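Spore germination protein GerM (Bacillus subtilis subsp. subtilis str. 168, PDB 6GZB) affects both sporulation and germination through an unknown mechanism and carries two tandem GerMN domains. Local coordinates at residues 62-74 / 329-341. Numbering follows the deposited sequence.
Sequences NGYVVAQTLPLPK and PVSRPSQVNTGSF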
loop_
_atom_site.group_PDB
_atom_site.type_symbol
_atom_site.label_atom_id
_atom_site.label_comp_id
_atom_site.label_asym_id
_atom_site.label_seq_id
_atom_site.Cartn_x
_atom_site.Cartn_y
_atom_site.Cartn_z
ATOM N N ASN A 62 -14.631 5.178 0.852
ATOM C CA ASN A 62 -15.027 4.204 1.876
ATOM C C ASN A 62 -14.098 4.238 3.098
ATOM O O ASN A 62 -14.257 3.455 4.035
ATOM C CB ASN A 62 -15.067 2.803 1.270
ATOM C CG ASN A 62 -16.209 2.636 0.272
ATOM O OD1 ASN A 62 -16.052 2.008 -0.777
ATOM N ND2 ASN A 62 -17.364 3.206 0.595
ATOM N N GLY A 63 -13.163 5.179 3.111
ATOM C CA GLY A 63 -12.306 5.378 4.280
ATOM C C GLY A 63 -10.915 4.755 4.187
ATOM O O GLY A 63 -10.111 4.898 5.108
ATOM N N TYR A 64 -10.607 4.098 3.074
ATOM C CA TYR A 64 -9.304 3.435 2.931
ATOM C C TYR A 64 -8.213 4.436 2.582
ATOM O O TYR A 64 -8.406 5.324 1.749
ATOM C CB TYR A 64 -9.347 2.343 1.866
ATOM C CG TYR A 64 -10.175 1.151 2.252
ATOM C CD1 TYR A 64 -9.639 0.115 3.018
ATOM C CD2 TYR A 64 -11.495 1.044 1.835
ATOM C CE1 TYR A 64 -10.405 -0.991 3.355
ATOM C CE2 TYR A 64 -12.278 -0.030 2.206
ATOM C CZ TYR A 64 -11.730 -1.053 2.953
ATOM O OH TYR A 64 -12.530 -2.120 3.309
ATOM N N VAL A 65 -7.053 4.269 3.210
ATOM C CA VAL A 65 -5.845 4.949 2.775
ATOM C C VAL A 65 -5.281 4.201 1.578
ATOM O O VAL A 65 -5.039 2.999 1.650
ATOM C CB VAL A 65 -4.799 5.012 3.908
ATOM C CG1 VAL A 65 -3.551 5.750 3.454
ATOM C CG2 VAL A 65 -5.408 5.675 5.129
ATOM N N VAL A 66 -5.106 4.913 0.472
ATOM C CA VAL A 66 -4.821 4.287 -0.817
ATOM C C VAL A 66 -3.860 5.161 -1.607
ATOM O O VAL A 66 -4.009 6.381 -1.641
ATOM C CB VAL A 66 -6.088 4.159 -1.693
ATOM C CG1 VAL A 66 -5.782 3.299 -2.906
ATOM C CG2 VAL A 66 -7.259 3.592 -0.906
ATOM N N ALA A 67 -2.914 4.530 -2.288
ATOM C CA ALA A 67 -2.008 5.245 -3.181
ATOM C C ALA A 67 -2.787 5.748 -4.397
ATOM O O ALA A 67 -3.546 5.000 -5.002
ATOM C CB ALA A 67 -0.873 4.329 -3.631
ATOM N N GLN A 68 -2.617 7.029 -4.716
ATOM C CA GLN A 68 -2.932 7.548 -6.033
ATOM C C GLN A 68 -1.706 8.215 -6.624
ATOM O O GLN A 68 -1.153 9.142 -6.035
ATOM C CB GLN A 68 -4.085 8.542 -5.964
ATOM C CG GLN A 68 -5.419 7.901 -5.630
ATOM C CD GLN A 68 -6.006 7.163 -6.814
ATOM O OE1 GLN A 68 -6.577 7.780 -7.718
ATOM N NE2 GLN A 68 -5.844 5.839 -6.832
ATOM N N THR A 69 -1.252 7.701 -7.766
ATOM C CA THR A 69 -0.030 8.202 -8.387
ATOM C C THR A 69 -0.349 9.351 -9.325
ATOM O O THR A 69 -1.139 9.205 -10.254
ATOM C CB THR A 69 0.729 7.086 -9.119
ATOM O OG1 THR A 69 1.337 6.221 -8.148
ATOM C CG2 THR A 69 1.828 7.669 -10.000
ATOM N N LEU A 70 0.188 10.523 -9.000
ATOM C CA LEU A 70 -0.275 11.781 -9.574
ATOM C C LEU A 70 0.911 12.660 -9.964
ATOM O O LEU A 70 1.985 12.539 -9.383
ATOM C CB LEU A 70 -1.168 12.518 -8.573
ATOM C CG LEU A 70 -2.510 11.841 -8.323
ATOM C CD1 LEU A 70 -3.206 12.455 -7.117
ATOM C CD2 LEU A 70 -3.377 11.917 -9.573
ATOM N N PRO A 71 0.716 13.542 -10.958
ATOM C CA PRO A 71 1.799 14.376 -11.480
ATOM C C PRO A 71 2.132 15.545 -10.562
ATOM O O PRO A 71 1.283 16.392 -10.311
ATOM C CB PRO A 71 1.236 14.892 -12.810
ATOM C CG PRO A 71 -0.236 14.920 -12.609
ATOM C CD PRO A 71 -0.564 13.810 -11.640
ATOM N N LEU A 72 3.346 15.564 -10.030
ATOM C CA LEU A 72 3.786 16.656 -9.164
ATOM C C LEU A 72 4.915 17.432 -9.835
ATOM O O LEU A 72 5.809 16.832 -10.414
ATOM C CB LEU A 72 4.281 16.097 -7.830
ATOM C CG LEU A 72 3.292 16.079 -6.663
ATOM C CD1 LEU A 72 1.975 15.446 -7.069
ATOM C CD2 LEU A 72 3.894 15.349 -5.471
ATOM N N PRO A 73 4.909 18.767 -9.709
ATOM C CA PRO A 73 5.976 19.598 -10.283
ATOM C C PRO A 73 7.370 19.185 -9.810
ATOM O O PRO A 73 7.546 18.839 -8.646
ATOM C CB PRO A 73 5.648 21.004 -9.775
ATOM C CG PRO A 73 4.242 20.957 -9.294
ATOM C CD PRO A 73 3.983 19.544 -8.870
ATOM N N LYS A 74 8.347 19.209 -10.709
ATOM C CA LYS A 74 9.747 19.049 -10.321
ATOM C C LYS A 74 10.087 19.944 -9.129
ATOM O O LYS A 74 9.622 21.077 -9.026
ATOM C CB LYS A 74 10.678 19.374 -11.492
ATOM C CG LYS A 74 11.425 18.170 -12.045
ATOM C CD LYS A 74 10.707 17.563 -13.238
ATOM C CE LYS A 74 11.690 17.189 -14.337
ATOM N NZ LYS A 74 11.182 16.097 -15.210
ATOM N N PRO A 329 9.929 -13.166 -14.726
ATOM C CA PRO A 329 9.495 -12.556 -13.478
ATOM C C PRO A 329 8.814 -11.218 -13.720
ATOM O O PRO A 329 9.317 -10.403 -14.477
ATOM C CB PRO A 329 10.805 -12.352 -12.702
ATOM C CG PRO A 329 11.785 -13.294 -13.319
ATOM C CD PRO A 329 11.383 -13.412 -14.756
ATOM N N VAL A 330 7.685 -10.998 -13.060
ATOM C CA VAL A 330 7.010 -9.710 -13.093
ATOM C C VAL A 330 7.414 -8.907 -11.863
ATOM O O VAL A 330 7.384 -9.401 -10.729
ATOM C CB VAL A 330 5.483 -9.892 -13.106
ATOM C CG1 VAL A 330 4.776 -8.549 -13.226
ATOM C CG2 VAL A 330 5.078 -10.818 -14.237
ATOM N N SER A 331 7.781 -7.655 -12.083
ATOM C CA SER A 331 8.192 -6.809 -10.984
ATOM C C SER A 331 7.087 -5.810 -10.650
ATOM O O SER A 331 6.074 -5.723 -11.336
ATOM C CB SER A 331 9.500 -6.096 -11.322
ATOM O OG SER A 331 9.353 -5.321 -12.495
ATOM N N ARG A 332 7.251 -5.135 -9.527
ATOM C CA ARG A 332 6.251 -4.209 -9.031
ATOM C C ARG A 332 6.011 -3.104 -10.058
ATOM O O ARG A 332 6.959 -2.548 -10.604
ATOM C CB ARG A 332 6.761 -3.622 -7.721
ATOM C CG ARG A 332 5.794 -2.723 -6.990
ATOM C CD ARG A 332 6.411 -2.310 -5.659
ATOM N NE ARG A 332 5.546 -1.422 -4.895
ATOM C CZ ARG A 332 4.688 -1.831 -3.969
ATOM N NH1 ARG A 332 3.937 -0.948 -3.330
ATOM N NH2 ARG A 332 4.575 -3.118 -3.685
ATOM N N PRO A 333 4.743 -2.784 -10.331
ATOM C CA PRO A 333 4.414 -1.689 -11.248
ATOM C C PRO A 333 5.184 -0.413 -10.915
ATOM O O PRO A 333 5.403 -0.107 -9.739
ATOM C CB PRO A 333 2.918 -1.478 -11.019
ATOM C CG PRO A 333 2.413 -2.800 -10.562
ATOM C CD PRO A 333 3.541 -3.470 -9.827
ATOM N N SER A 334 5.618 0.306 -11.947
ATOM C CA SER A 334 6.377 1.544 -11.752
ATOM C C SER A 334 5.474 2.638 -11.191
ATOM O O SER A 334 5.907 3.454 -10.388
ATOM C CB SER A 334 7.013 2.008 -13.070
ATOM O OG SER A 334 6.480 1.299 -14.174
ATOM N N GLN A 335 4.217 2.637 -11.614
ATOM C CA GLN A 335 3.218 3.545 -11.069
ATOM C C GLN A 335 2.087 2.741 -10.451
ATOM O O GLN A 335 1.334 2.077 -11.158
ATOM C CB GLN A 335 2.669 4.451 -12.178
ATOM C CG GLN A 335 3.723 5.366 -12.775
ATOM C CD GLN A 335 3.182 6.277 -13.855
ATOM O OE1 GLN A 335 1.971 6.473 -13.984
ATOM N NE2 GLN A 335 4.081 6.850 -14.634
ATOM N N VAL A 336 1.970 2.804 -9.130
ATOM C CA VAL A 336 0.866 2.158 -8.424
ATOM C C VAL A 336 -0.378 3.052 -8.458
ATOM O O VAL A 336 -0.350 4.170 -7.959
ATOM C CB VAL A 336 1.245 1.877 -6.959
ATOM C CG1 VAL A 336 0.084 1.225 -6.215
ATOM C CG2 VAL A 336 2.492 1.007 -6.897
ATOM N N ASN A 337 -1.461 2.567 -9.061
ATOM C CA ASN A 337 -2.744 3.285 -9.017
ATOM C C ASN A 337 -2.621 4.677 -9.643
ATOM O O ASN A 337 -2.871 5.691 -8.991
ATOM C CB ASN A 337 -3.220 3.450 -7.567
ATOM C CG ASN A 337 -3.605 2.138 -6.911
ATOM O OD1 ASN A 337 -3.902 1.158 -7.583
ATOM N ND2 ASN A 337 -3.700 2.151 -5.584
ATOM N N THR A 338 -2.221 4.736 -10.903
ATOM C CA THR A 338 -2.196 6.005 -11.610
ATOM C C THR A 338 -3.566 6.631 -11.489
ATOM O O THR A 338 -4.573 5.960 -11.666
ATOM C CB THR A 338 -1.824 5.818 -13.093
ATOM O OG1 THR A 338 -0.531 5.209 -13.168
ATOM C CG2 THR A 338 -1.778 7.163 -13.804
ATOM N N GLY A 339 -3.602 7.873 -11.033
ATOM C CA GLY A 339 -4.863 8.560 -10.825
ATOM C C GLY A 339 -5.455 9.105 -12.114
ATOM O O GLY A 339 -4.750 9.273 -13.110
ATOM N N SER A 340 -6.763 9.355 -12.093
ATOM C CA SER A 340 -7.439 10.096 -13.165
ATOM C C SER A 340 -8.111 11.345 -12.613
ATOM O O SER A 340 -8.931 11.280 -11.705
ATOM C CB SER A 340 -8.495 9.227 -13.839
ATOM O OG SER A 340 -7.881 8.151 -14.523
ATOM N N PHE A 341 -7.754 12.489 -13.170
ATOM C CA PHE A 341 -8.384 13.735 -12.796
ATOM C C PHE A 341 -8.709 14.553 -14.037
ATOM O O PHE A 341 -9.173 15.676 -13.901
ATOM C CB PHE A 341 -7.469 14.538 -11.867
ATOM C CG PHE A 341 -6.116 14.806 -12.443
ATOM C CD1 PHE A 341 -5.143 13.830 -12.425
ATOM C CD2 PHE A 341 -5.844 16.010 -13.076
ATOM C CE1 PHE A 341 -3.913 14.047 -13.020
ATOM C CE2 PHE A 341 -4.615 16.240 -13.667
ATOM C CZ PHE A 341 -3.644 15.255 -13.636
HETATM O O HOH W 1 -5.886 4.558 -9.758
HETATM O O HOH W 2 -8.307 7.966 -9.882
#
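Thr69 N donates to Asn337 O and Thr69 O accepts from Gly339 N, both 2.9 Å. This single beta bridge sets the C-terminal tail (residues 335-341) against strand 65-73 of the first GerMN domain, an outermost strand whose other edge pairs with 51-60. Thr69 OG1 adds a bond of 2.7 Å to Val336 O.

Asn337 points its CB at the strand, 3.0 Å from Ala67 O. CG lies beside its own backbone N (chi1 -68°), which brings ND2 to the same Ala67 O at 2.9 Å, the acceptor 13° out of the amide plane; ND2 also meets Val66 CG1. OD1 accepts from Tyr215 N on strand 213-223, so both ends of the amide are held. Gln68, bent at chi2, folds its NE2 back to share Ala67 O with ND2, while its amide reaches the tail through two waters, one to Thr338 O and one to Ser340 N. Cut back to an alanine, this position would probably leave both waters without their strand partner and Ala67 O with one donor fewer. Further along, the Phe341 ring meets Pro71 obliquely, CZ 3.6 Å from Pro71 CG.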